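Local coordinates for protein yeast glycogen phosphorylase (Saccharomyces cerevisiae, PDB 1YGP) that is a glycogen phosphorylase of the GT-B clan, a dimeric enzyme built from two Rossmann-like domains that carries pyridoxal-5'-phosphate, at residues A[276-284]-A[334-342]; A[595-603]-A[834-845]. All blocks are in the same frame, centred on the assembly; numbering follows the deposited sequence.

Contact 1: residues A[276-284]-A[334-342]; sequences NLRLWQARP and FWCAASLHD
Trp280 lies with its indole against one side of helix 334-342, where the small CB methyl of Ala338 lies against the flat ring system. That methyl sits over the five-membered ring, 3.8 Å from its centroid and only 15° off the ring normal, a CH-pi contact for which a small side chain is well suited because it lets the large ring come close to the helix backbone. The other face of the indole carries CG of Arg278, offset toward the rim, so the ring is held between its own strand and the helix. With CG of Trp280 beside its backbone N, the pyrrole edge is turned to Ser339: NE1 donates to OG at 2.9 Å, the acceptor lying slightly out of the ring plane. Ser339 OG in turn donates to Trp335 O at 2.8 Å, tying the buried indole N-H to the helix backbone; that carbonyl also takes the helical bond from Ser339 N, on the opposite face of its plane.

Strand 276-284 belongs to the large mixed sheet of the N-terminal half of the phosphorylase, and helix 322-350 packs across it. Toward Ala282 on the strand, the helix residue Phe334 has CG anti to its backbone N (chi1 173°), which brings CZ within 3.7 Å of Ala282 CB, while CE2 approaches Trp280 CB.

At the other end Arg278 bends at chi3 and sets its guanidinium almost parallel to the carboxylate of Asp342, the planes 7° apart. Arg278 NH1 meets Asp342 OD2 at 2.9 Å in a salt bridge whose hydrogen bond is weak and poorly angled. Tyr187, Arg345 and Arg346 also hold that carboxylate, whereas Asp263 of strand 255-267 takes Arg278 NE.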
loop_
_atom_site.group_PDB
_atom_site.type_symbol
_atom_site.label_atom_id
_atom_site.label_comp_id
_atom_site.label_asym_id
_atom_site.label_seq_id
_atom_site.Cartn_x
_atom_site.Cartn_y
_atom_site.Cartn_z
ATOM N N ASN A 276 21.893 -7.121 -3.171
ATOM C CA ASN A 276 20.458 -7.000 -3.213
ATOM C C ASN A 276 19.692 -8.158 -2.603
ATOM O O ASN A 276 20.147 -9.316 -2.600
ATOM C CB ASN A 276 20.099 -6.816 -4.664
ATOM C CG ASN A 276 18.616 -6.642 -4.905
ATOM O OD1 ASN A 276 17.972 -7.474 -5.531
ATOM N ND2 ASN A 276 18.001 -5.585 -4.408
ATOM N N LEU A 277 18.541 -7.799 -2.033
ATOM C CA LEU A 277 17.624 -8.759 -1.468
ATOM C C LEU A 277 16.422 -8.574 -2.370
ATOM O O LEU A 277 16.036 -7.418 -2.599
ATOM C CB LEU A 277 17.341 -8.367 -0.039
ATOM C CG LEU A 277 16.453 -9.207 0.877
ATOM C CD1 LEU A 277 16.923 -10.650 0.895
ATOM C CD2 LEU A 277 16.517 -8.634 2.291
ATOM N N ARG A 278 15.895 -9.643 -2.965
ATOM C CA ARG A 278 14.744 -9.525 -3.823
ATOM C C ARG A 278 13.648 -10.347 -3.181
ATOM O O ARG A 278 13.789 -11.555 -2.943
ATOM C CB ARG A 278 15.066 -10.042 -5.221
ATOM C CG ARG A 278 13.818 -9.963 -6.095
ATOM C CD ARG A 278 14.128 -10.055 -7.564
ATOM N NE ARG A 278 14.569 -8.759 -8.043
ATOM C CZ ARG A 278 14.662 -8.443 -9.334
ATOM N NH1 ARG A 278 14.364 -9.326 -10.284
ATOM N NH2 ARG A 278 15.001 -7.202 -9.676
ATOM N N LEU A 279 12.552 -9.673 -2.870
ATOM C CA LEU A 279 11.453 -10.301 -2.169
ATOM C C LEU A 279 10.282 -10.321 -3.150
ATOM O O LEU A 279 10.214 -9.451 -4.022
ATOM C CB LEU A 279 11.160 -9.471 -0.924
ATOM C CG LEU A 279 12.352 -9.065 -0.068
ATOM C CD1 LEU A 279 12.078 -7.698 0.498
ATOM C CD2 LEU A 279 12.619 -10.086 1.010
ATOM N N TRP A 280 9.383 -11.293 -3.067
ATOM C CA TRP A 280 8.276 -11.398 -3.977
ATOM C C TRP A 280 6.985 -11.123 -3.244
ATOM O O TRP A 280 6.820 -11.541 -2.097
ATOM C CB TRP A 280 8.183 -12.807 -4.571
ATOM C CG TRP A 280 9.429 -13.246 -5.326
ATOM C CD1 TRP A 280 10.364 -14.106 -4.787
ATOM C CD2 TRP A 280 9.782 -12.775 -6.558
ATOM N NE1 TRP A 280 11.320 -14.166 -5.681
ATOM C CE2 TRP A 280 11.027 -13.394 -6.747
ATOM C CE3 TRP A 280 9.244 -11.917 -7.519
ATOM C CZ2 TRP A 280 11.743 -13.133 -7.919
ATOM C CZ3 TRP A 280 9.971 -11.669 -8.686
ATOM C CH2 TRP A 280 11.214 -12.268 -8.883
ATOM N N GLN A 281 6.042 -10.456 -3.903
ATOM C CA GLN A 281 4.683 -10.222 -3.417
ATOM C C GLN A 281 3.779 -10.979 -4.369
ATOM O O GLN A 281 4.055 -10.901 -5.577
ATOM C CB GLN A 281 4.362 -8.763 -3.497
ATOM C CG GLN A 281 2.894 -8.409 -3.351
ATOM C CD GLN A 281 2.748 -6.914 -3.325
ATOM O OE1 GLN A 281 2.662 -6.355 -2.242
ATOM N NE2 GLN A 281 2.761 -6.186 -4.435
ATOM N N ALA A 282 2.740 -11.685 -3.920
ATOM C CA ALA A 282 1.886 -12.401 -4.856
ATOM C C ALA A 282 0.764 -11.518 -5.327
ATOM O O ALA A 282 0.184 -10.821 -4.491
ATOM C CB ALA A 282 1.218 -13.594 -4.245
ATOM N N ARG A 283 0.431 -11.480 -6.613
ATOM C CA ARG A 283 -0.653 -10.657 -7.131
ATOM C C ARG A 283 -1.548 -11.538 -7.996
ATOM O O ARG A 283 -1.072 -12.578 -8.460
ATOM C CB ARG A 283 -0.100 -9.511 -7.942
ATOM C CG ARG A 283 0.511 -8.450 -7.016
ATOM C CD ARG A 283 0.851 -7.218 -7.842
ATOM N NE ARG A 283 1.721 -6.270 -7.159
ATOM C CZ ARG A 283 2.410 -5.324 -7.824
ATOM N NH1 ARG A 283 2.329 -5.194 -9.154
ATOM N NH2 ARG A 283 3.253 -4.525 -7.167
ATOM N N PRO A 284 -2.859 -11.286 -8.134
ATOM C CA PRO A 284 -3.781 -12.012 -8.996
ATOM C C PRO A 284 -3.530 -11.742 -10.468
ATOM O O PRO A 284 -2.978 -10.692 -10.820
ATOM C CB PRO A 284 -5.124 -11.545 -8.567
ATOM C CG PRO A 284 -4.832 -10.101 -8.221
ATOM C CD PRO A 284 -3.583 -10.252 -7.402
ATOM N N PHE A 334 5.708 -20.991 -4.813
ATOM C CA PHE A 334 5.735 -19.620 -5.347
ATOM C C PHE A 334 7.108 -18.923 -5.246
ATOM O O PHE A 334 7.678 -18.428 -6.222
ATOM C CB PHE A 334 4.644 -18.859 -4.592
ATOM C CG PHE A 334 4.568 -17.363 -4.849
ATOM C CD1 PHE A 334 3.992 -16.882 -6.021
ATOM C CD2 PHE A 334 5.126 -16.474 -3.929
ATOM C CE1 PHE A 334 3.986 -15.518 -6.282
ATOM C CE2 PHE A 334 5.116 -15.106 -4.199
ATOM C CZ PHE A 334 4.549 -14.626 -5.379
ATOM N N TRP A 335 7.726 -18.930 -4.085
ATOM C CA TRP A 335 9.017 -18.317 -3.902
ATOM C C TRP A 335 10.085 -19.110 -4.610
ATOM O O TRP A 335 10.919 -18.457 -5.249
ATOM C CB TRP A 335 9.251 -18.225 -2.409
ATOM C CG TRP A 335 10.664 -18.162 -1.855
ATOM C CD1 TRP A 335 11.551 -17.127 -2.051
ATOM C CD2 TRP A 335 11.136 -19.131 -1.018
ATOM N NE1 TRP A 335 12.589 -17.445 -1.308
ATOM C CE2 TRP A 335 12.385 -18.627 -0.677
ATOM C CE3 TRP A 335 10.665 -20.340 -0.514
ATOM C CZ2 TRP A 335 13.173 -19.365 0.201
ATOM C CZ3 TRP A 335 11.472 -21.056 0.357
ATOM C CH2 TRP A 335 12.716 -20.573 0.715
ATOM N N CYS A 336 10.118 -20.455 -4.559
ATOM C CA CYS A 336 11.132 -21.225 -5.293
ATOM C C CYS A 336 11.075 -21.061 -6.814
ATOM O O CYS A 336 12.080 -20.870 -7.498
ATOM C CB CYS A 336 10.979 -22.680 -4.956
ATOM S SG CYS A 336 11.621 -22.941 -3.294
ATOM N N ALA A 337 9.855 -21.037 -7.320
ATOM C CA ALA A 337 9.532 -20.882 -8.714
ATOM C C ALA A 337 10.001 -19.552 -9.301
ATOM O O ALA A 337 10.803 -19.518 -10.247
ATOM C CB ALA A 337 8.025 -20.996 -8.859
ATOM N N ALA A 338 9.504 -18.443 -8.734
ATOM C CA ALA A 338 9.829 -17.099 -9.171
ATOM C C ALA A 338 11.324 -16.813 -9.048
ATOM O O ALA A 338 11.968 -16.356 -9.998
ATOM C CB ALA A 338 9.062 -16.127 -8.325
ATOM N N SER A 339 11.922 -17.149 -7.913
ATOM C CA SER A 339 13.341 -16.981 -7.710
ATOM C C SER A 339 14.164 -17.789 -8.697
ATOM O O SER A 339 15.087 -17.246 -9.305
ATOM C CB SER A 339 13.671 -17.398 -6.311
ATOM O OG SER A 339 12.985 -16.567 -5.387
ATOM N N LEU A 340 13.863 -19.064 -8.951
ATOM C CA LEU A 340 14.632 -19.818 -9.932
ATOM C C LEU A 340 14.474 -19.194 -11.299
ATOM O O LEU A 340 15.456 -19.021 -12.015
ATOM C CB LEU A 340 14.170 -21.249 -9.995
ATOM C CG LEU A 340 15.205 -22.259 -9.593
ATOM C CD1 LEU A 340 16.404 -22.114 -10.483
ATOM C CD2 LEU A 340 15.670 -22.008 -8.179
ATOM N N HIS A 341 13.266 -18.752 -11.642
ATOM C CA HIS A 341 13.011 -18.100 -12.910
ATOM C C HIS A 341 13.910 -16.896 -13.116
ATOM O O HIS A 341 14.445 -16.682 -14.213
ATOM C CB HIS A 341 11.575 -17.647 -12.972
ATOM C CG HIS A 341 11.180 -17.023 -14.296
ATOM N ND1 HIS A 341 11.675 -15.952 -14.903
ATOM C CD2 HIS A 341 10.167 -17.507 -15.089
ATOM C CE1 HIS A 341 11.010 -15.762 -16.017
ATOM N NE2 HIS A 341 10.110 -16.703 -16.116
ATOM N N ASP A 342 14.012 -16.066 -12.079
ATOM C CA ASP A 342 14.803 -14.855 -12.160
ATOM C C ASP A 342 16.281 -15.257 -12.234
ATOM O O ASP A 342 17.021 -14.673 -13.028
ATOM C CB ASP A 342 14.443 -14.001 -10.934
ATOM C CG ASP A 342 14.998 -12.590 -10.967
ATOM O OD1 ASP A 342 15.120 -11.986 -12.019
ATOM O OD2 ASP A 342 15.330 -12.060 -9.921
#

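Contact 2: residues A[595-603]-A[834-845]; sequences EYLDDTLFD and VDQEFHNQRSEW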
loop_
_atom_site.group_PDB
_atom_site.type_symbol
_atom_site.label_atom_id
_atom_site.label_comp_id
_atom_site.label_asym_id
_atom_site.label_seq_id
_atom_site.Cartn_x
_atom_site.Cartn_y
_atom_site.Cartn_z
ATOM N N GLU A 595 18.443 3.439 41.767
ATOM C CA GLU A 595 19.560 3.597 42.696
ATOM C C GLU A 595 20.123 2.205 42.936
ATOM O O GLU A 595 19.335 1.259 42.957
ATOM N N TYR A 596 21.419 1.959 43.084
ATOM C CA TYR A 596 21.869 0.594 43.354
ATOM C C TYR A 596 22.024 -0.275 42.101
ATOM O O TYR A 596 22.477 -1.422 42.180
ATOM N N LEU A 597 21.746 0.270 40.912
ATOM C CA LEU A 597 21.896 -0.401 39.623
ATOM C C LEU A 597 23.247 -1.077 39.362
ATOM O O LEU A 597 23.273 -2.205 38.880
ATOM C CB LEU A 597 21.628 0.623 38.565
ATOM C CG LEU A 597 21.132 0.193 37.232
ATOM C CD1 LEU A 597 19.778 -0.456 37.401
ATOM C CD2 LEU A 597 21.006 1.409 36.332
ATOM N N ASP A 598 24.397 -0.471 39.708
ATOM C CA ASP A 598 25.703 -1.113 39.515
ATOM C C ASP A 598 25.853 -2.378 40.345
ATOM O O ASP A 598 26.719 -3.201 40.067
ATOM C CB ASP A 598 26.865 -0.183 39.889
ATOM C CG ASP A 598 28.237 -0.592 39.330
ATOM O OD1 ASP A 598 28.296 -1.235 38.280
ATOM O OD2 ASP A 598 29.262 -0.265 39.938
ATOM N N ASP A 599 25.035 -2.573 41.375
ATOM C CA ASP A 599 25.099 -3.781 42.151
ATOM C C ASP A 599 23.859 -4.617 41.833
ATOM O O ASP A 599 23.587 -5.611 42.518
ATOM C CB ASP A 599 25.185 -3.368 43.617
ATOM C CG ASP A 599 25.391 -4.513 44.606
ATOM O OD1 ASP A 599 26.392 -5.231 44.509
ATOM O OD2 ASP A 599 24.527 -4.685 45.469
ATOM N N THR A 600 23.104 -4.302 40.783
ATOM C CA THR A 600 21.945 -5.096 40.429
ATOM C C THR A 600 22.355 -6.020 39.286
ATOM O O THR A 600 22.723 -5.537 38.212
ATOM C CB THR A 600 20.799 -4.204 39.963
ATOM O OG1 THR A 600 20.548 -3.209 40.946
ATOM C CG2 THR A 600 19.547 -5.022 39.776
ATOM N N LEU A 601 22.329 -7.344 39.456
ATOM C CA LEU A 601 22.684 -8.239 38.362
ATOM C C LEU A 601 21.470 -8.348 37.457
ATOM O O LEU A 601 20.350 -8.656 37.892
ATOM C CB LEU A 601 23.038 -9.656 38.833
ATOM C CG LEU A 601 23.387 -10.713 37.780
ATOM C CD1 LEU A 601 24.867 -10.700 37.457
ATOM C CD2 LEU A 601 23.067 -12.084 38.333
ATOM N N PHE A 602 21.707 -8.019 36.198
ATOM C CA PHE A 602 20.709 -8.175 35.174
ATOM C C PHE A 602 20.911 -9.559 34.564
ATOM O O PHE A 602 21.951 -9.898 33.985
ATOM C CB PHE A 602 20.902 -7.036 34.189
ATOM C CG PHE A 602 20.219 -5.732 34.627
ATOM C CD1 PHE A 602 20.239 -5.288 35.955
ATOM C CD2 PHE A 602 19.568 -4.948 33.668
ATOM C CE1 PHE A 602 19.619 -4.086 36.304
ATOM C CE2 PHE A 602 18.955 -3.750 34.031
ATOM C CZ PHE A 602 18.980 -3.320 35.344
ATOM N N ASP A 603 19.910 -10.392 34.751
ATOM C CA ASP A 603 19.959 -11.766 34.331
ATOM C C ASP A 603 18.854 -11.971 33.294
ATOM O O ASP A 603 17.676 -12.013 33.700
ATOM C CB ASP A 603 19.764 -12.578 35.603
ATOM C CG ASP A 603 19.705 -14.092 35.524
ATOM O OD1 ASP A 603 19.959 -14.677 34.462
ATOM O OD2 ASP A 603 19.389 -14.684 36.556
ATOM N N VAL A 834 27.398 -17.451 40.668
ATOM C CA VAL A 834 27.230 -16.225 39.891
ATOM C C VAL A 834 27.087 -15.040 40.835
ATOM O O VAL A 834 27.854 -14.069 40.759
ATOM C CB VAL A 834 25.966 -16.354 38.966
ATOM C CG1 VAL A 834 25.560 -15.034 38.336
ATOM C CG2 VAL A 834 26.309 -17.221 37.784
ATOM N N ASP A 835 26.148 -15.183 41.773
ATOM C CA ASP A 835 25.848 -14.120 42.693
ATOM C C ASP A 835 27.038 -13.651 43.494
ATOM O O ASP A 835 27.234 -12.428 43.632
ATOM C CB ASP A 835 24.765 -14.552 43.657
ATOM C CG ASP A 835 23.355 -14.457 43.099
ATOM O OD1 ASP A 835 22.960 -13.385 42.629
ATOM O OD2 ASP A 835 22.640 -15.455 43.171
ATOM N N GLN A 836 27.852 -14.589 43.981
ATOM C CA GLN A 836 28.989 -14.195 44.789
ATOM C C GLN A 836 30.034 -13.539 43.915
ATOM O O GLN A 836 30.527 -12.464 44.270
ATOM C CB GLN A 836 29.617 -15.393 45.467
ATOM N N GLU A 837 30.324 -14.137 42.755
ATOM C CA GLU A 837 31.266 -13.632 41.771
ATOM C C GLU A 837 30.986 -12.182 41.444
ATOM O O GLU A 837 31.803 -11.324 41.754
ATOM C CB GLU A 837 31.154 -14.443 40.506
ATOM C CG GLU A 837 32.052 -15.647 40.379
ATOM C CD GLU A 837 33.397 -15.217 39.837
ATOM O OE1 GLU A 837 33.477 -14.939 38.649
ATOM O OE2 GLU A 837 34.356 -15.136 40.603
ATOM N N PHE A 838 29.788 -11.899 40.935
ATOM C CA PHE A 838 29.398 -10.572 40.498
ATOM C C PHE A 838 29.366 -9.538 41.607
ATOM O O PHE A 838 29.947 -8.463 41.470
ATOM C CB PHE A 838 28.004 -10.642 39.813
ATOM C CG PHE A 838 27.390 -9.290 39.443
ATOM C CD1 PHE A 838 27.794 -8.621 38.297
ATOM C CD2 PHE A 838 26.426 -8.710 40.275
ATOM C CE1 PHE A 838 27.234 -7.385 37.996
ATOM C CE2 PHE A 838 25.872 -7.468 39.964
ATOM C CZ PHE A 838 26.276 -6.801 38.821
ATOM N N HIS A 839 28.671 -9.809 42.708
ATOM C CA HIS A 839 28.526 -8.757 43.697
ATOM C C HIS A 839 29.787 -8.571 44.529
ATOM O O HIS A 839 30.265 -7.454 44.717
ATOM C CB HIS A 839 27.343 -9.059 44.621
ATOM C CG HIS A 839 25.973 -9.004 43.965
ATOM N ND1 HIS A 839 25.189 -7.964 43.713
ATOM C CD2 HIS A 839 25.282 -10.122 43.556
ATOM C CE1 HIS A 839 24.069 -8.404 43.190
ATOM N NE2 HIS A 839 24.132 -9.706 43.099
ATOM N N ASN A 840 30.395 -9.671 44.944
ATOM C CA ASN A 840 31.474 -9.575 45.890
ATOM C C ASN A 840 32.833 -9.508 45.263
ATOM O O ASN A 840 33.754 -9.008 45.908
ATOM C CB ASN A 840 31.445 -10.745 46.828
ATOM C CG ASN A 840 30.119 -10.854 47.557
ATOM O OD1 ASN A 840 29.441 -9.878 47.882
ATOM N ND2 ASN A 840 29.679 -12.078 47.811
ATOM N N GLN A 841 33.052 -10.008 44.055
ATOM C CA GLN A 841 34.369 -9.858 43.467
ATOM C C GLN A 841 34.340 -9.519 41.984
ATOM O O GLN A 841 34.873 -10.183 41.086
ATOM C CB GLN A 841 35.197 -11.131 43.747
ATOM C CG GLN A 841 34.626 -12.523 43.576
ATOM C CD GLN A 841 35.586 -13.600 44.087
ATOM O OE1 GLN A 841 36.729 -13.349 44.465
ATOM N NE2 GLN A 841 35.204 -14.868 44.131
ATOM N N ARG A 842 33.768 -8.332 41.787
ATOM C CA ARG A 842 33.591 -7.744 40.483
ATOM C C ARG A 842 34.873 -7.628 39.673
ATOM O O ARG A 842 34.784 -7.758 38.453
ATOM C CB ARG A 842 32.961 -6.394 40.666
ATOM C CG ARG A 842 32.495 -5.708 39.395
ATOM C CD ARG A 842 31.301 -6.377 38.715
ATOM N NE ARG A 842 30.131 -6.412 39.574
ATOM C CZ ARG A 842 29.395 -5.330 39.838
ATOM N NH1 ARG A 842 29.667 -4.120 39.314
ATOM N NH2 ARG A 842 28.388 -5.487 40.691
ATOM N N SER A 843 36.087 -7.418 40.203
ATOM C CA SER A 843 37.281 -7.423 39.351
ATOM C C SER A 843 37.527 -8.752 38.651
ATOM O O SER A 843 38.027 -8.775 37.527
ATOM C CB SER A 843 38.505 -7.072 40.163
ATOM O OG SER A 843 38.345 -5.727 40.600
ATOM N N GLU A 844 37.123 -9.854 39.288
ATOM C CA GLU A 844 37.189 -11.175 38.691
ATOM C C GLU A 844 36.087 -11.254 37.625
ATOM O O GLU A 844 36.339 -11.701 36.509
ATOM C CB GLU A 844 36.960 -12.217 39.773
ATOM N N TRP A 845 34.875 -10.752 37.898
ATOM C CA TRP A 845 33.769 -10.710 36.945
ATOM C C TRP A 845 34.125 -9.943 35.666
ATOM O O TRP A 845 33.909 -10.394 34.535
ATOM C CB TRP A 845 32.574 -10.048 37.608
ATOM C CG TRP A 845 31.305 -10.199 36.799
ATOM C CD1 TRP A 845 30.935 -9.232 35.910
ATOM C CD2 TRP A 845 30.421 -11.250 36.854
ATOM N NE1 TRP A 845 29.816 -9.663 35.394
ATOM C CE2 TRP A 845 29.467 -10.848 35.916
ATOM C CE3 TRP A 845 30.265 -12.458 37.523
ATOM C CZ2 TRP A 845 28.347 -11.634 35.635
ATOM C CZ3 TRP A 845 29.151 -13.254 37.248
ATOM C CH2 TRP A 845 28.198 -12.845 36.313
#
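The carbonyl oxygen of Asp598 is gripped by both terminal nitrogens of Arg842. NH2 gives the better bond, 2.9 Å to Asp598 O and in the carbonyl plane, and NH1 adds a weak one; NH1 also forms a long salt bridge, 3.4 Å, to Asp598 OD1. Bends at chi2 and chi3 fold the arginine back onto the end of the preceding helix, where Arg842 NE donates to Phe838 O at 2.8 Å, and the guanidinium lies against one face of the Phe838 ring.

The opposite face of Phe838 takes Leu601, whose CD1 stands 3.7 Å from the ring centroid, a CH-pi contact 19° off the normal. CD1 also reaches Trp845 CZ2, and CD2 touches Val834 CG1 at 3.9 Å: the two branches of a leucine suit a site where several apolar groups converge. This residue opens strand 601-606 of the parallel sheet in the C-terminal Rossmann-like domain, so the contact seats that strand's entry on helices 820-840 and 842-856.

Beside it, His839 ND1 donates to Asp599 OD1 at 3.1 Å. The acceptor lies in the imidazole plane, yet the hydrogen arrives from above the carboxylate plane. Arg842 probably offsets the negative charge of Asp598; the carboxylate of Asp599 would favour a protonated His839, though the nearby Arg842 would work against it.

Contact 1 and contact 2 lie on opposite sides of the chain's centre, with their centres 51 Å apart and their nearest atoms about 31 Å apart, so neither touches the other. Along the chain they follow in series: 276-284 and 334-342 meet before 595-603 begins. Contact 1 packs a helix on a strand of the mixed sheet, whereas contact 2 holds a turn and the start of a strand of the parallel sheet against two helices, so each lies in a different half of the GT-B architecture. None of their residues lines the pyridoxal-5'-phosphate pocket. Strand 601-606 nevertheless ends next to the pocket residue Lys607, which gives contact 2 a direct chain connection to the cofactor.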